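Local structure of UDP-N-acetylenolpyruvoylglucosamine reductase (Listeria monocytogenes, 3TX1) at residues S244-P249 and A297-T302; G255-D260 and V309-E314. The protein catalyses the NADPH-dependent reduction of UDP-N-acetylenolpyruvoylglucosamine to UDP-N-acetylmuramate, using FAD, in peptidoglycan biosynthesis. One frame throughout, in Å; residues are numbered along the deposited sequence.

Contacts 1 and 2 lie side by side in the C-terminal domain, with centres about 4 Å apart. Both are buried locally, although they sit far from the centre of the chain. Each sets a loop against a helix: 244-249 on helix 289-307 in contact 1, and 309-314 on helix 254-260 in contact 2. The two loops also meet. Lys-247 N probably hydrogen-bonds to Glu-312 O (2.8 Å), and the Phe-246 ring packs on Leu-311. The chemistry differs. Contact 1 brings together an aromatic ring, a valine and a glutamine, whereas contact 2 is made by aliphatic branches. Each loop also holds a predicted active-site residue, Ser-244 or Glu-314.

Contact 1. Residues S244-P249 and A297-T302; sequences SVFKRP and AYVQQT
Gln-300 NE2 hydrogen-bonds to Leu-311 O (2.8 Å) and lies in plane at the edge of the Phe-246 ring. Gln-300 NE2 is 4.0 Å from Phe-246 CE2, and the amide is turned 39° from the ring plane. The Gln-300 chain is extended beyond CG, which carries the amide out to Leu-311. That bond holds the amide next to the ring. Across the contact itself there is no hydrogen bond. Phe-246 starts toward the helix, with CG beside its own backbone N (chi1 -63°), and the outer atoms of its ring reach it. Phe-246 CE1 lies 3.9 Å from Val-299 CG1. Phe-246 CE2 lies 3.5 Å from Gln-300 CG. Both groups approach the ring obliquely. Phe-246 CZ lies between these two ring atoms and is near both partners. Val-245 CG1 lies 3.4 Å above one face of the Phe-246 ring, toward its rim. The contact joins the loop that carries Ser-244, the predicted proton donor, to helix 289-307. Ile-296 of that helix and Ile-258 of helix 254-260 also pack on Phe-246.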
# COMPACT_ATOMS: atom_id res chain seq x y z
N SER A 244 2.28 -7.90 -6.95
CA SER A 244 3.34 -8.57 -7.58
C SER A 244 4.36 -8.54 -6.43
O SER A 244 4.67 -7.49 -5.92
CB SER A 244 3.81 -7.75 -8.78
OG SER A 244 4.38 -8.57 -9.79
N VAL A 245 4.80 -9.71 -6.00
CA VAL A 245 5.76 -9.84 -4.91
C VAL A 245 7.17 -9.29 -5.20
O VAL A 245 7.83 -8.82 -4.30
CB VAL A 245 5.84 -11.34 -4.45
CG1 VAL A 245 7.05 -11.60 -3.57
CG2 VAL A 245 4.59 -11.78 -3.71
N PHE A 246 7.64 -9.34 -6.44
CA PHE A 246 9.03 -8.94 -6.74
C PHE A 246 9.20 -7.80 -7.74
O PHE A 246 8.40 -7.64 -8.63
CB PHE A 246 9.79 -10.16 -7.31
CG PHE A 246 9.93 -11.31 -6.34
CD1 PHE A 246 9.06 -12.38 -6.39
CD2 PHE A 246 10.93 -11.30 -5.37
CE1 PHE A 246 9.18 -13.42 -5.48
CE2 PHE A 246 11.06 -12.34 -4.46
CZ PHE A 246 10.19 -13.40 -4.52
N LYS A 247 10.28 -7.05 -7.63
CA LYS A 247 10.57 -6.03 -8.64
C LYS A 247 10.92 -6.77 -9.92
O LYS A 247 11.21 -7.96 -9.90
CB LYS A 247 11.75 -5.15 -8.20
CG LYS A 247 11.62 -4.63 -6.79
CD LYS A 247 12.77 -3.72 -6.36
CE LYS A 247 12.47 -3.06 -5.02
NZ LYS A 247 13.37 -1.91 -4.73
N ARG A 248 10.91 -6.10 -11.05
CA ARG A 248 11.24 -6.81 -12.28
C ARG A 248 12.77 -6.81 -12.49
O ARG A 248 13.40 -5.74 -12.60
CB ARG A 248 10.46 -6.24 -13.47
CG ARG A 248 10.54 -7.06 -14.75
CD ARG A 248 10.05 -6.27 -15.97
NE ARG A 248 8.60 -6.31 -16.30
CZ ARG A 248 7.61 -5.74 -15.60
NH1 ARG A 248 7.83 -5.15 -14.43
NH2 ARG A 248 6.35 -5.82 -16.06
N PRO A 249 13.36 -8.00 -12.58
CA PRO A 249 14.79 -8.14 -12.85
C PRO A 249 15.12 -7.70 -14.28
O PRO A 249 14.38 -8.03 -15.21
CB PRO A 249 15.03 -9.64 -12.70
CG PRO A 249 13.71 -10.26 -13.03
CD PRO A 249 12.67 -9.30 -12.53
N ALA A 297 11.23 -16.68 0.37
CA ALA A 297 12.64 -17.07 0.38
C ALA A 297 12.93 -18.32 -0.47
O ALA A 297 13.97 -18.41 -1.15
CB ALA A 297 13.13 -17.26 1.80
N TYR A 298 12.00 -19.25 -0.48
CA TYR A 298 12.22 -20.45 -1.25
C TYR A 298 12.21 -20.16 -2.76
O TYR A 298 12.98 -20.74 -3.54
CB TYR A 298 11.21 -21.49 -0.82
CG TYR A 298 11.30 -22.80 -1.52
CD1 TYR A 298 12.11 -23.84 -1.01
CD2 TYR A 298 10.52 -23.04 -2.65
CE1 TYR A 298 12.15 -25.09 -1.64
CE2 TYR A 298 10.57 -24.28 -3.30
CZ TYR A 298 11.37 -25.27 -2.80
OH TYR A 298 11.37 -26.45 -3.49
N VAL A 299 11.35 -19.24 -3.17
CA VAL A 299 11.29 -18.83 -4.55
C VAL A 299 12.58 -18.11 -4.91
O VAL A 299 13.25 -18.49 -5.87
CB VAL A 299 10.10 -17.89 -4.80
CG1 VAL A 299 10.29 -17.10 -6.09
CG2 VAL A 299 8.78 -18.65 -4.79
N GLN A 300 12.93 -17.10 -4.13
CA GLN A 300 14.17 -16.38 -4.34
C GLN A 300 15.30 -17.37 -4.45
O GLN A 300 16.12 -17.30 -5.36
CB GLN A 300 14.46 -15.51 -3.14
CG GLN A 300 13.62 -14.26 -3.07
CD GLN A 300 14.02 -13.34 -1.93
OE1 GLN A 300 13.99 -13.72 -0.76
NE2 GLN A 300 14.35 -12.10 -2.27
N GLN A 301 15.34 -18.32 -3.54
CA GLN A 301 16.44 -19.27 -3.56
C GLN A 301 16.44 -20.20 -4.77
O GLN A 301 17.49 -20.48 -5.30
CB GLN A 301 16.50 -20.08 -2.27
CG GLN A 301 17.70 -20.99 -2.23
CD GLN A 301 19.00 -20.22 -2.37
OE1 GLN A 301 19.07 -19.01 -2.10
NE2 GLN A 301 20.05 -20.92 -2.81
N THR A 302 15.28 -20.67 -5.19
CA THR A 302 15.19 -21.60 -6.29
C THR A 302 15.50 -20.88 -7.59
O THR A 302 16.17 -21.38 -8.49
CB THR A 302 13.77 -22.15 -6.34
OG1 THR A 302 13.47 -22.74 -5.07
CG2 THR A 302 13.61 -23.18 -7.39

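Contact 2. Residues G255-D260 and V309-E314; sequences GKLIQD and VELETE. With SO4 (sulfate ion), chain F.
Val-309 meets Leu-257 of the helix through one methyl. Val-309 CG1 lies 3.9 Å from Leu-257 CD1. With CG1 anti to the backbone N (chi1 -180°), this branch is the one that reaches Leu-257. Pro-249 and Phe-307 add to the apolar surroundings of Leu-257. Glu-310 starts away from the helix and forms a salt bridge with Arg-304. Leu-311 starts back toward the helix and uses both of its methyls. Leu-311 CD2 is 4.0 Å from Leu-257 CD1. The Leu-257 methyl CD1 therefore touches both Val-309 and Leu-311. The two leucine side chains run past each other in opposite directions. The other methyl, Leu-311 CD1, is 4.0 Å from Ile-258 CG1 and meets that chain at a slant. The contacts between the two segments are all apolar, with no hydrogen bond across. On the helix, Gly-255 N makes only weak hydrogen bonds to a sulfate, probably from the crystallisation liquor. Further along, Glu-314 shares backbone hydrogen bonding with Val-245 and touches Arg-194, a second predicted active-site residue. This is hydrophobic helix-to-loop packing within the MurB C-terminal domain, in the loop 309-314, which also holds Glu-314, predicted to belong to the active site.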
# COMPACT_ATOMS: atom_id res chain seq x y z
N GLY A 255 7.27 -13.09 -13.03
CA GLY A 255 6.38 -14.22 -13.21
C GLY A 255 6.96 -15.31 -14.08
O GLY A 255 6.84 -16.49 -13.76
N LYS A 256 7.60 -14.91 -15.17
CA LYS A 256 8.08 -15.88 -16.13
C LYS A 256 9.18 -16.70 -15.53
O LYS A 256 9.18 -17.91 -15.70
CB LYS A 256 8.56 -15.22 -17.42
CG LYS A 256 8.70 -16.16 -18.61
CD LYS A 256 7.33 -16.66 -19.10
CE LYS A 256 7.35 -17.03 -20.58
NZ LYS A 256 8.31 -18.12 -20.90
N LEU A 257 10.11 -16.04 -14.83
CA LEU A 257 11.21 -16.75 -14.15
C LEU A 257 10.65 -17.75 -13.13
O LEU A 257 11.00 -18.93 -13.09
CB LEU A 257 12.07 -15.76 -13.39
CG LEU A 257 13.19 -14.99 -14.07
CD1 LEU A 257 13.68 -13.95 -13.08
CD2 LEU A 257 14.32 -15.93 -14.45
N ILE A 258 9.74 -17.25 -12.31
CA ILE A 258 9.18 -18.07 -11.32
C ILE A 258 8.57 -19.30 -11.99
O ILE A 258 8.87 -20.44 -11.62
CB ILE A 258 8.19 -17.27 -10.47
CG1 ILE A 258 8.96 -16.14 -9.82
CG2 ILE A 258 7.53 -18.16 -9.44
CD1 ILE A 258 8.19 -15.27 -8.84
N GLN A 259 7.76 -19.06 -13.02
CA GLN A 259 7.06 -20.12 -13.69
C GLN A 259 8.06 -21.07 -14.30
O GLN A 259 7.98 -22.27 -14.10
CB GLN A 259 6.16 -19.53 -14.72
CG GLN A 259 5.02 -20.41 -15.14
CD GLN A 259 4.08 -19.66 -16.05
OE1 GLN A 259 4.42 -18.60 -16.57
NE2 GLN A 259 2.89 -20.19 -16.25
N ASP A 260 9.06 -20.50 -14.95
CA ASP A 260 10.16 -21.29 -15.53
C ASP A 260 10.96 -22.13 -14.52
O ASP A 260 11.56 -23.13 -14.90
CB ASP A 260 11.12 -20.38 -16.31
CG ASP A 260 10.50 -19.81 -17.61
OD1 ASP A 260 9.36 -20.21 -17.99
OD2 ASP A 260 11.16 -18.97 -18.26
N VAL A 309 19.61 -15.30 -10.99
CA VAL A 309 19.01 -14.00 -11.03
C VAL A 309 18.48 -13.72 -9.64
O VAL A 309 17.84 -14.58 -9.05
CB VAL A 309 17.86 -13.97 -12.06
CG1 VAL A 309 17.21 -12.59 -12.11
CG2 VAL A 309 18.33 -14.39 -13.44
N GLU A 310 18.75 -12.50 -9.15
CA GLU A 310 18.31 -12.02 -7.83
C GLU A 310 16.92 -11.42 -7.86
O GLU A 310 16.73 -10.30 -8.34
CB GLU A 310 19.22 -10.89 -7.35
CG GLU A 310 20.63 -11.29 -6.97
CD GLU A 310 20.72 -12.04 -5.65
OE1 GLU A 310 21.78 -11.89 -4.96
OE2 GLU A 310 19.74 -12.75 -5.31
N LEU A 311 15.94 -12.13 -7.32
CA LEU A 311 14.62 -11.53 -7.26
C LEU A 311 14.55 -10.71 -6.00
O LEU A 311 14.76 -11.21 -4.91
CB LEU A 311 13.51 -12.57 -7.31
CG LEU A 311 13.26 -13.22 -8.66
CD1 LEU A 311 12.31 -14.38 -8.50
CD2 LEU A 311 12.71 -12.21 -9.66
N GLU A 312 14.31 -9.42 -6.15
CA GLU A 312 14.24 -8.56 -4.98
C GLU A 312 12.81 -8.22 -4.74
O GLU A 312 12.04 -8.00 -5.69
CB GLU A 312 15.16 -7.37 -5.17
CG GLU A 312 16.57 -7.93 -5.34
CD GLU A 312 17.67 -6.90 -5.54
OE1 GLU A 312 17.34 -5.70 -5.85
OE2 GLU A 312 18.86 -7.31 -5.40
N THR A 313 12.41 -8.24 -3.48
CA THR A 313 11.01 -8.01 -3.18
C THR A 313 10.57 -6.57 -3.52
O THR A 313 11.34 -5.61 -3.35
CB THR A 313 10.70 -8.29 -1.71
OG1 THR A 313 11.60 -7.55 -0.90
CG2 THR A 313 10.87 -9.75 -1.37
N GLU A 314 9.37 -6.43 -4.05
CA GLU A 314 8.77 -5.13 -4.25
C GLU A 314 8.00 -4.86 -2.96
O GLU A 314 8.19 -3.84 -2.33
CB GLU A 314 7.89 -5.13 -5.52
CG GLU A 314 6.66 -4.20 -5.55
CD GLU A 314 6.95 -2.70 -5.63
OE1 GLU A 314 6.09 -1.93 -6.16
OE2 GLU A 314 8.01 -2.25 -5.15
S SO4 F . 5.72 -9.73 -14.08
O1 SO4 F . 4.71 -8.68 -14.35
O2 SO4 F . 5.47 -10.89 -14.99
O3 SO4 F . 7.09 -9.22 -14.29
O4 SO4 F . 5.60 -10.17 -12.67